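Local atomic coordinates of exotoxin A (Pseudomonas aeruginosa, PDB entry 1IKP), a protein that transfers ADP-ribose from NAD to a host protein, which in this toxin family is elongation factor 2, after probably binding and entering the target cell. Residues D36-H44 with K185-G193; N124-T134 with D236-R247. The protein carries 2 engineered substitutions. All coordinates share one frame; numbering follows the deposited sequence.

Contact 1. Residues D36-H44 with K185-G193; sequences DTNGQGVLH and KRWSEWASG
The backbone carbonyl O of Arg-186 takes two donors. Gln-40 NE2 reaches Arg-186 O at 2.9 Å, well above the carbonyl plane and with a bent N-H...O angle of 134°. The indole N-H of Trp-220 is the other. Arg-186 N in turn donates to Gln-40 OE1 at 3.1 Å in a straighter bond, on a lone pair and in the carbonyl plane. Both ends of the Gln-40 amide are thus tied to one residue, which fixes its rotation. Gln-40 has CG between its backbone N and carbonyl carbon (chi1 54°) and an extended chain beyond. This carries Gln-40 NE2 over one face of the Trp-187 ring, 3.2 Å from Trp-187 CE2, with amide and ring planes 68° apart. Gly-41 O lies at the ring edge, 3.3 Å from Trp-187 CH2. The Lys-185 and Gln-40 chains run past each other in opposite senses, and Lys-185 NZ bonds Gly-39 O weakly. Val-42 CG2 packs 3.9 Å from Trp-190 CZ3, while Trp-190 NE1 bonds Asn-112. The contact lays the loop and short helix 188-191 against strand 40-49 of the beta-rich binding domain. That strand is flanked by strands 97-106 and 164-176, and helix 218-221 also touches Gln-40.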
loop_
_atom_site.group_PDB
_atom_site.type_symbol
_atom_site.label_atom_id
_atom_site.label_comp_id
_atom_site.label_asym_id
_atom_site.label_seq_id
_atom_site.Cartn_x
_atom_site.Cartn_y
_atom_site.Cartn_z
ATOM N N ASP A 36 -24.579 2.865 -15.722
ATOM C CA ASP A 36 -24.845 4.300 -15.737
ATOM C C ASP A 36 -25.374 4.851 -14.418
ATOM O O ASP A 36 -25.949 5.939 -14.386
ATOM C CB ASP A 36 -25.831 4.640 -16.858
ATOM C CG ASP A 36 -25.333 4.211 -18.225
ATOM O OD1 ASP A 36 -24.155 4.484 -18.544
ATOM O OD2 ASP A 36 -26.120 3.607 -18.984
ATOM N N THR A 37 -25.176 4.110 -13.332
ATOM C CA THR A 37 -25.647 4.545 -12.022
ATOM C C THR A 37 -25.003 5.851 -11.575
ATOM O O THR A 37 -23.854 6.135 -11.917
ATOM C CB THR A 37 -25.361 3.482 -10.950
ATOM O OG1 THR A 37 -26.074 2.280 -11.267
ATOM C CG2 THR A 37 -25.794 3.977 -9.582
ATOM N N ASN A 38 -25.754 6.635 -10.805
ATOM C CA ASN A 38 -25.275 7.912 -10.288
ATOM C C ASN A 38 -24.534 7.709 -8.970
ATOM O O ASN A 38 -23.912 8.636 -8.447
ATOM C CB ASN A 38 -26.446 8.872 -10.073
ATOM C CG ASN A 38 -27.276 9.066 -11.325
ATOM O OD1 ASN A 38 -26.759 9.446 -12.376
ATOM N ND2 ASN A 38 -28.575 8.809 -11.217
ATOM N N GLY A 39 -24.616 6.495 -8.433
ATOM C CA GLY A 39 -23.930 6.185 -7.192
ATOM C C GLY A 39 -22.623 5.491 -7.533
ATOM O O GLY A 39 -21.999 5.806 -8.546
ATOM N N GLN A 40 -22.197 4.556 -6.695
ATOM C CA GLN A 40 -20.969 3.824 -6.965
ATOM C C GLN A 40 -21.185 2.382 -6.590
ATOM O O GLN A 40 -21.920 2.067 -5.653
ATOM C CB GLN A 40 -19.776 4.405 -6.194
ATOM C CG GLN A 40 -19.957 4.523 -4.702
ATOM C CD GLN A 40 -18.756 5.160 -4.014
ATOM O OE1 GLN A 40 -18.911 5.876 -3.036
ATOM N NE2 GLN A 40 -17.554 4.889 -4.520
ATOM N N GLY A 41 -20.554 1.485 -7.336
ATOM C CA GLY A 41 -20.720 0.084 -7.031
ATOM C C GLY A 41 -19.607 -0.729 -7.644
ATOM O O GLY A 41 -18.735 -0.184 -8.325
ATOM N N VAL A 42 -19.659 -2.032 -7.387
ATOM C CA VAL A 42 -18.705 -2.997 -7.919
ATOM C C VAL A 42 -19.446 -4.223 -8.454
ATOM O O VAL A 42 -20.270 -4.827 -7.747
ATOM C CB VAL A 42 -17.729 -3.481 -6.843
ATOM C CG1 VAL A 42 -16.797 -4.560 -7.426
ATOM C CG2 VAL A 42 -16.897 -2.320 -6.303
ATOM N N LEU A 43 -19.179 -4.567 -9.708
ATOM C CA LEU A 43 -19.726 -5.759 -10.330
ATOM C C LEU A 43 -18.693 -6.849 -10.074
ATOM O O LEU A 43 -17.511 -6.659 -10.379
ATOM C CB LEU A 43 -19.877 -5.577 -11.842
ATOM C CG LEU A 43 -21.024 -4.666 -12.255
ATOM C CD1 LEU A 43 -20.855 -4.227 -13.696
ATOM C CD2 LEU A 43 -22.348 -5.431 -12.066
ATOM N N HIS A 44 -19.125 -7.964 -9.487
ATOM C CA HIS A 44 -18.229 -9.079 -9.220
ATOM C C HIS A 44 -18.628 -10.240 -10.129
ATOM O O HIS A 44 -19.717 -10.829 -9.974
ATOM C CB HIS A 44 -18.344 -9.489 -7.745
ATOM C CG HIS A 44 -17.496 -10.660 -7.361
ATOM N ND1 HIS A 44 -17.484 -11.185 -6.085
ATOM C CD2 HIS A 44 -16.594 -11.380 -8.070
ATOM C CE1 HIS A 44 -16.612 -12.173 -6.021
ATOM N NE2 HIS A 44 -16.055 -12.308 -7.215
ATOM N N LYS A 185 -18.052 10.293 -3.142
ATOM C CA LYS A 185 -17.565 9.020 -3.663
ATOM C C LYS A 185 -16.299 8.585 -2.936
ATOM O O LYS A 185 -15.326 9.334 -2.864
ATOM C CB LYS A 185 -17.273 9.140 -5.159
ATOM C CG LYS A 185 -18.479 9.505 -6.008
ATOM C CD LYS A 185 -19.571 8.455 -5.902
ATOM C CE LYS A 185 -20.687 8.725 -6.896
ATOM N NZ LYS A 185 -20.191 8.693 -8.301
ATOM N N ARG A 186 -16.318 7.371 -2.402
ATOM C CA ARG A 186 -15.171 6.831 -1.679
ATOM C C ARG A 186 -14.649 5.579 -2.382
ATOM O O ARG A 186 -15.399 4.614 -2.566
ATOM C CB ARG A 186 -15.588 6.492 -0.241
ATOM C CG ARG A 186 -14.504 5.847 0.619
ATOM C CD ARG A 186 -15.016 5.586 2.037
ATOM N NE ARG A 186 -14.046 4.879 2.875
ATOM C CZ ARG A 186 -12.897 5.393 3.303
ATOM N NH1 ARG A 186 -12.554 6.633 2.974
ATOM N NH2 ARG A 186 -12.088 4.666 4.064
ATOM N N TRP A 187 -13.378 5.592 -2.792
ATOM C CA TRP A 187 -12.795 4.420 -3.457
ATOM C C TRP A 187 -11.510 3.928 -2.807
ATOM O O TRP A 187 -10.710 3.235 -3.434
ATOM C CB TRP A 187 -12.533 4.701 -4.945
ATOM C CG TRP A 187 -13.766 4.805 -5.775
ATOM C CD1 TRP A 187 -14.325 5.947 -6.282
ATOM C CD2 TRP A 187 -14.587 3.725 -6.237
ATOM N NE1 TRP A 187 -15.433 5.647 -7.032
ATOM C CE2 TRP A 187 -15.618 4.289 -7.023
ATOM C CE3 TRP A 187 -14.549 2.328 -6.066
ATOM C CZ2 TRP A 187 -16.607 3.509 -7.641
ATOM C CZ3 TRP A 187 -15.533 1.550 -6.683
ATOM C CH2 TRP A 187 -16.547 2.143 -7.459
ATOM N N SER A 188 -11.296 4.259 -1.542
ATOM C CA SER A 188 -10.079 3.812 -0.877
ATOM C C SER A 188 -9.977 2.296 -0.692
ATOM O O SER A 188 -8.898 1.727 -0.837
ATOM C CB SER A 188 -9.920 4.513 0.479
ATOM O OG SER A 188 -11.060 4.310 1.287
ATOM N N GLU A 189 -11.086 1.633 -0.383
ATOM C CA GLU A 189 -11.048 0.195 -0.177
ATOM C C GLU A 189 -10.634 -0.559 -1.445
ATOM O O GLU A 189 -9.933 -1.563 -1.373
ATOM C CB GLU A 189 -12.424 -0.304 0.300
ATOM C CG GLU A 189 -12.883 0.270 1.655
ATOM C CD GLU A 189 -13.646 1.591 1.542
ATOM O OE1 GLU A 189 -13.705 2.196 0.447
ATOM O OE2 GLU A 189 -14.200 2.033 2.577
ATOM N N TRP A 190 -11.074 -0.048 -2.588
ATOM C CA TRP A 190 -10.793 -0.641 -3.897
ATOM C C TRP A 190 -9.296 -0.864 -4.123
ATOM O O TRP A 190 -8.887 -1.866 -4.693
ATOM C CB TRP A 190 -11.381 0.268 -4.987
ATOM C CG TRP A 190 -11.095 -0.140 -6.401
ATOM C CD1 TRP A 190 -10.094 0.330 -7.223
ATOM C CD2 TRP A 190 -11.830 -1.093 -7.180
ATOM N NE1 TRP A 190 -10.170 -0.271 -8.449
ATOM C CE2 TRP A 190 -11.223 -1.150 -8.455
ATOM C CE3 TRP A 190 -12.948 -1.913 -6.923
ATOM C CZ2 TRP A 190 -11.689 -1.990 -9.463
ATOM C CZ3 TRP A 190 -13.411 -2.748 -7.933
ATOM C CH2 TRP A 190 -12.777 -2.780 -9.190
ATOM N N ALA A 191 -8.478 0.050 -3.629
ATOM C CA ALA A 191 -7.040 -0.044 -3.830
ATOM C C ALA A 191 -6.290 -0.780 -2.713
ATOM O O ALA A 191 -5.085 -1.026 -2.814
ATOM C CB ALA A 191 -6.469 1.367 -4.017
ATOM N N SER A 192 -6.997 -1.160 -1.655
ATOM C CA SER A 192 -6.343 -1.827 -0.535
ATOM C C SER A 192 -6.886 -3.211 -0.287
ATOM O O SER A 192 -7.695 -3.717 -1.056
ATOM C CB SER A 192 -6.522 -1.016 0.755
ATOM O OG SER A 192 -7.876 -1.102 1.188
ATOM N N GLY A 193 -6.435 -3.828 0.796
ATOM C CA GLY A 193 -6.908 -5.159 1.119
ATOM C C GLY A 193 -8.390 -5.144 1.457
ATOM O O GLY A 193 -9.055 -6.185 1.382
#

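Contact 2. Residues N124-T134 with D236-R247; sequences NQLSHMSPIYT and DLDIKPTVISHR
The His-246 torsions (chi1 -87°, chi2 81°) turn one face of its ring to Ile-132 CB, which lies 3.9 Å from the His-246 ring centroid in a CH-pi contact. Ile-132 holds CG1 anti to its carbonyl carbon (chi1 -60°). This sets Ile-132 CG2 3.7 Å from His-246 NE2, and Ile-132 CD1 3.8 Å from His-246 CE1. Ile-132 CD1 also touches Ile-244 CG2. On the other face of the sheet, Tyr-133 CD1 lies 3.9 Å from Arg-247 CB. The arginine chain then leads away to salt bridges with Asp-366 and Asp-387.

Strands 132-134 and 245-247 run parallel. Ile-132 N donates to Ser-245 O at 2.8 Å, and Arg-247 N donates to Ile-132 O. A weak bond from Thr-134 N to Arg-247 O follows.

At the other end, Leu-126 N bonds Asp-236 O at 2.8 Å, and Asp-238 N bonds Leu-126 O. Lys-240 N then reaches Ser-127 O at 3.3 Å. Leu-126 packs its CB and CD2 on Ile-239 CG2, and its CD1 on Leu-237 CD2. Ser-127 and His-128 both face Glu-119 in a classic beta bulge.

Between the ends the backbones part, and waters lie there. One accepts from Met-129 N and gives a weak bond to Lys-240 O. Another accepts from Ser-245 N and lies 2.9 Å from Ser-130 O. A further water joins Ser-127 O and Asp-238 O.

As modelled, buried His-246 NE2 has no polar partner. Ser-192 O lies close to His-246 CE1 instead, so the ring orientation is doubtful.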
loop_
_atom_site.group_PDB
_atom_site.type_symbol
_atom_site.label_atom_id
_atom_site.label_comp_id
_atom_site.label_asym_id
_atom_site.label_seq_id
_atom_site.Cartn_x
_atom_site.Cartn_y
_atom_site.Cartn_z
ATOM N N ASN A 124 -14.584 -28.415 -1.939
ATOM C CA ASN A 124 -15.064 -27.183 -2.550
ATOM C C ASN A 124 -14.823 -25.989 -1.630
ATOM O O ASN A 124 -15.493 -24.963 -1.731
ATOM C CB ASN A 124 -16.557 -27.301 -2.870
ATOM C CG ASN A 124 -17.036 -26.221 -3.817
ATOM O OD1 ASN A 124 -18.239 -26.042 -4.012
ATOM N ND2 ASN A 124 -16.097 -25.502 -4.422
ATOM N N GLN A 125 -13.858 -26.129 -0.734
ATOM C CA GLN A 125 -13.531 -25.053 0.192
ATOM C C GLN A 125 -12.391 -24.224 -0.383
ATOM O O GLN A 125 -11.534 -24.741 -1.093
ATOM C CB GLN A 125 -13.090 -25.623 1.534
ATOM C CG GLN A 125 -14.014 -26.683 2.093
ATOM C CD GLN A 125 -13.476 -27.272 3.370
ATOM O OE1 GLN A 125 -12.315 -27.687 3.437
ATOM N NE2 GLN A 125 -14.319 -27.319 4.398
ATOM N N LEU A 126 -12.370 -22.939 -0.051
ATOM C CA LEU A 126 -11.320 -22.046 -0.543
ATOM C C LEU A 126 -10.032 -22.410 0.192
ATOM O O LEU A 126 -9.954 -22.252 1.417
ATOM C CB LEU A 126 -11.709 -20.600 -0.243
ATOM C CG LEU A 126 -11.332 -19.534 -1.281
ATOM C CD1 LEU A 126 -11.958 -18.212 -0.881
ATOM C CD2 LEU A 126 -9.835 -19.421 -1.396
ATOM N N SER A 127 -9.031 -22.909 -0.532
ATOM C CA SER A 127 -7.764 -23.308 0.077
ATOM C C SER A 127 -6.644 -22.281 -0.076
ATOM O O SER A 127 -5.827 -22.123 0.822
ATOM C CB SER A 127 -7.285 -24.639 -0.505
ATOM O OG SER A 127 -6.913 -24.501 -1.868
ATOM N N HIS A 128 -6.591 -21.608 -1.226
ATOM C CA HIS A 128 -5.562 -20.588 -1.467
ATOM C C HIS A 128 -6.133 -19.466 -2.307
ATOM O O HIS A 128 -6.997 -19.693 -3.150
ATOM C CB HIS A 128 -4.385 -21.129 -2.251
ATOM C CG HIS A 128 -3.711 -22.301 -1.623
ATOM N ND1 HIS A 128 -4.244 -23.571 -1.664
ATOM C CD2 HIS A 128 -2.532 -22.405 -0.965
ATOM C CE1 HIS A 128 -3.420 -24.409 -1.060
ATOM N NE2 HIS A 128 -2.374 -23.728 -0.628
ATOM N N MET A 129 -5.608 -18.259 -2.105
ATOM C CA MET A 129 -6.054 -17.098 -2.865
ATOM C C MET A 129 -4.834 -16.436 -3.463
ATOM O O MET A 129 -3.826 -16.239 -2.784
ATOM C CB MET A 129 -6.735 -16.082 -1.966
ATOM C CG MET A 129 -7.434 -16.672 -0.780
ATOM S SD MET A 129 -8.016 -15.348 0.263
ATOM C CE MET A 129 -9.792 -15.420 -0.085
ATOM N N SER A 130 -4.930 -16.094 -4.742
ATOM C CA SER A 130 -3.859 -15.424 -5.451
ATOM C C SER A 130 -3.824 -13.955 -5.048
ATOM O O SER A 130 -4.670 -13.486 -4.311
ATOM C CB SER A 130 -4.154 -15.402 -6.963
ATOM O OG SER A 130 -5.207 -14.464 -7.280
ATOM N N PRO A 131 -2.790 -13.244 -5.504
ATOM C CA PRO A 131 -2.711 -11.818 -5.227
ATOM C C PRO A 131 -3.911 -11.224 -6.008
ATOM O O PRO A 131 -4.516 -11.883 -6.883
ATOM C CB PRO A 131 -1.426 -11.413 -5.933
ATOM C CG PRO A 131 -0.536 -12.580 -5.736
ATOM C CD PRO A 131 -1.482 -13.770 -5.956
ATOM N N ILE A 132 -4.255 -9.985 -5.678
ATOM C CA ILE A 132 -5.285 -9.226 -6.378
ATOM C C ILE A 132 -4.510 -8.459 -7.468
ATOM O O ILE A 132 -3.624 -7.662 -7.159
ATOM C CB ILE A 132 -5.987 -8.259 -5.427
ATOM C CG1 ILE A 132 -6.646 -9.066 -4.301
ATOM C CG2 ILE A 132 -7.010 -7.422 -6.194
ATOM C CD1 ILE A 132 -7.238 -8.236 -3.193
ATOM N N TYR A 133 -4.838 -8.730 -8.725
ATOM C CA TYR A 133 -4.143 -8.135 -9.862
ATOM C C TYR A 133 -4.936 -6.978 -10.451
ATOM O O TYR A 133 -6.151 -7.060 -10.590
ATOM C CB TYR A 133 -3.889 -9.201 -10.936
ATOM C CG TYR A 133 -3.055 -10.368 -10.451
ATOM C CD1 TYR A 133 -1.685 -10.248 -10.225
ATOM C CD2 TYR A 133 -3.650 -11.610 -10.242
ATOM C CE1 TYR A 133 -0.918 -11.347 -9.811
ATOM C CE2 TYR A 133 -2.908 -12.687 -9.831
ATOM C CZ TYR A 133 -1.547 -12.566 -9.624
ATOM O OH TYR A 133 -0.808 -13.660 -9.263
ATOM N N THR A 134 -4.249 -5.884 -10.777
ATOM C CA THR A 134 -4.929 -4.728 -11.344
ATOM C C THR A 134 -4.596 -4.527 -12.849
ATOM O O THR A 134 -3.428 -4.461 -13.233
ATOM C CB THR A 134 -4.542 -3.457 -10.561
ATOM O OG1 THR A 134 -5.011 -3.574 -9.214
ATOM C CG2 THR A 134 -5.166 -2.213 -11.193
ATOM N N ASP A 236 -16.855 -22.099 1.436
ATOM C CA ASP A 236 -16.526 -22.238 2.846
ATOM C C ASP A 236 -15.017 -22.066 2.860
ATOM O O ASP A 236 -14.346 -22.411 1.888
ATOM C CB ASP A 236 -16.902 -23.627 3.366
ATOM C CG ASP A 236 -18.402 -23.833 3.442
ATOM O OD1 ASP A 236 -19.092 -22.947 3.987
ATOM O OD2 ASP A 236 -18.891 -24.882 2.968
ATOM N N LEU A 237 -14.478 -21.542 3.952
ATOM C CA LEU A 237 -13.046 -21.303 4.035
ATOM C C LEU A 237 -12.220 -22.380 4.732
ATOM O O LEU A 237 -12.648 -22.991 5.711
ATOM C CB LEU A 237 -12.780 -19.960 4.727
ATOM C CG LEU A 237 -13.547 -18.716 4.257
ATOM C CD1 LEU A 237 -13.165 -17.537 5.143
ATOM C CD2 LEU A 237 -13.234 -18.410 2.792
ATOM N N ASP A 238 -11.031 -22.605 4.193
ATOM C CA ASP A 238 -10.049 -23.535 4.728
ATOM C C ASP A 238 -8.765 -22.953 4.145
ATOM O O ASP A 238 -7.855 -23.663 3.699
ATOM C CB ASP A 238 -10.287 -24.957 4.217
ATOM C CG ASP A 238 -9.399 -25.969 4.909
ATOM O OD1 ASP A 238 -9.157 -25.792 6.120
ATOM O OD2 ASP A 238 -8.951 -26.935 4.261
ATOM N N ILE A 239 -8.713 -21.623 4.177
ATOM C CA ILE A 239 -7.604 -20.872 3.603
ATOM C C ILE A 239 -6.331 -20.763 4.420
ATOM O O ILE A 239 -6.360 -20.707 5.649
ATOM C CB ILE A 239 -8.056 -19.441 3.233
ATOM C CG1 ILE A 239 -8.473 -18.671 4.484
ATOM C CG2 ILE A 239 -9.236 -19.503 2.273
ATOM C CD1 ILE A 239 -8.937 -17.255 4.193
ATOM N N LYS A 240 -5.207 -20.736 3.711
ATOM C CA LYS A 240 -3.903 -20.591 4.339
ATOM C C LYS A 240 -3.816 -19.128 4.788
ATOM O O LYS A 240 -4.252 -18.230 4.066
ATOM C CB LYS A 240 -2.800 -20.903 3.325
ATOM C CG LYS A 240 -1.398 -20.904 3.910
ATOM C CD LYS A 240 -0.363 -21.249 2.850
ATOM C CE LYS A 240 1.042 -21.212 3.421
ATOM N NZ LYS A 240 2.061 -21.498 2.378
ATOM N N PRO A 241 -3.268 -18.877 5.990
ATOM C CA PRO A 241 -3.095 -17.552 6.608
ATOM C C PRO A 241 -2.266 -16.520 5.833
ATOM O O PRO A 241 -1.908 -15.478 6.380
ATOM C CB PRO A 241 -2.462 -17.883 7.957
ATOM C CG PRO A 241 -3.003 -19.241 8.257
ATOM C CD PRO A 241 -2.865 -19.934 6.931
ATOM N N THR A 242 -1.972 -16.806 4.571
ATOM C CA THR A 242 -1.187 -15.901 3.731
ATOM C C THR A 242 -1.802 -14.498 3.697
ATOM O O THR A 242 -2.989 -14.339 3.407
ATOM C CB THR A 242 -1.114 -16.436 2.294
ATOM O OG1 THR A 242 -0.626 -17.784 2.320
ATOM C CG2 THR A 242 -0.186 -15.582 1.448
ATOM N N VAL A 243 -1.004 -13.469 3.968
ATOM C CA VAL A 243 -1.563 -12.132 3.962
ATOM C C VAL A 243 -2.112 -11.753 2.588
ATOM O O VAL A 243 -1.645 -12.237 1.540
ATOM C CB VAL A 243 -0.525 -11.067 4.405
ATOM C CG1 VAL A 243 -0.055 -11.349 5.835
ATOM C CG2 VAL A 243 0.651 -11.052 3.477
ATOM N N ILE A 244 -3.127 -10.910 2.603
ATOM C CA ILE A 244 -3.721 -10.434 1.363
ATOM C C ILE A 244 -2.670 -9.623 0.631
ATOM O O ILE A 244 -1.966 -8.807 1.238
ATOM C CB ILE A 244 -4.915 -9.514 1.638
ATOM C CG1 ILE A 244 -6.016 -10.297 2.379
ATOM C CG2 ILE A 244 -5.463 -8.944 0.348
ATOM C CD1 ILE A 244 -7.052 -9.380 3.001
ATOM N N SER A 245 -2.533 -9.849 -0.668
ATOM C CA SER A 245 -1.582 -9.040 -1.422
ATOM C C SER A 245 -2.162 -8.553 -2.720
ATOM O O SER A 245 -3.098 -9.117 -3.244
ATOM C CB SER A 245 -0.297 -9.823 -1.723
ATOM O OG SER A 245 -0.500 -10.813 -2.743
ATOM N N HIS A 246 -1.596 -7.458 -3.217
ATOM C CA HIS A 246 -1.946 -6.889 -4.511
ATOM C C HIS A 246 -0.647 -6.925 -5.329
ATOM O O HIS A 246 0.453 -6.983 -4.777
ATOM C CB HIS A 246 -2.336 -5.415 -4.396
ATOM C CG HIS A 246 -3.779 -5.159 -4.090
ATOM N ND1 HIS A 246 -4.298 -5.225 -2.812
ATOM C CD2 HIS A 246 -4.798 -4.767 -4.892
ATOM C CE1 HIS A 246 -5.574 -4.880 -2.846
ATOM N NE2 HIS A 246 -5.904 -4.596 -4.090
ATOM N N ARG A 247 -0.776 -6.927 -6.648
ATOM C CA ARG A 247 0.397 -6.833 -7.533
ATOM C C ARG A 247 0.001 -5.926 -8.686
ATOM O O ARG A 247 -1.110 -6.040 -9.240
ATOM C CB ARG A 247 0.865 -8.206 -8.039
ATOM C CG ARG A 247 2.190 -8.132 -8.812
ATOM C CD ARG A 247 2.964 -9.460 -8.759
ATOM N NE ARG A 247 4.244 -9.378 -9.452
ATOM C CZ ARG A 247 5.363 -9.999 -9.082
ATOM N NH1 ARG A 247 5.419 -10.769 -7.999
ATOM N NH2 ARG A 247 6.448 -9.853 -9.830
HETATM O O HOH W 1 -5.033 -24.316 2.483
HETATM O O HOH W 2 -4.564 -17.840 0.704
HETATM O O HOH W 3 -2.840 -13.987 -0.990
HETATM O O HOH W 4 -4.240 -12.041 -1.811
#

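How the contacts relate
Contact 1 and contact 2 both belong to what is, inferred from its family, the receptor-binding part of the toxin, and both reach the same mixed sheet. Their centres are about 21 Å apart, and each is about 17 Å from the centre of the chain. Their segments alternate along the sequence. Contact 1 joins strand 40-49 to the loop and helix of 185-193, whereas contact 2 extends the sheet by parallel pairing with strand 245-248. The two meet directly at His-246: His-246 CE1 lies 3.0 Å from Ser-192 O, and His-246 NE2 is 3.9 Å from Ala-191 O. The end of segment 185-193 thus packs on the histidine ring of contact 2.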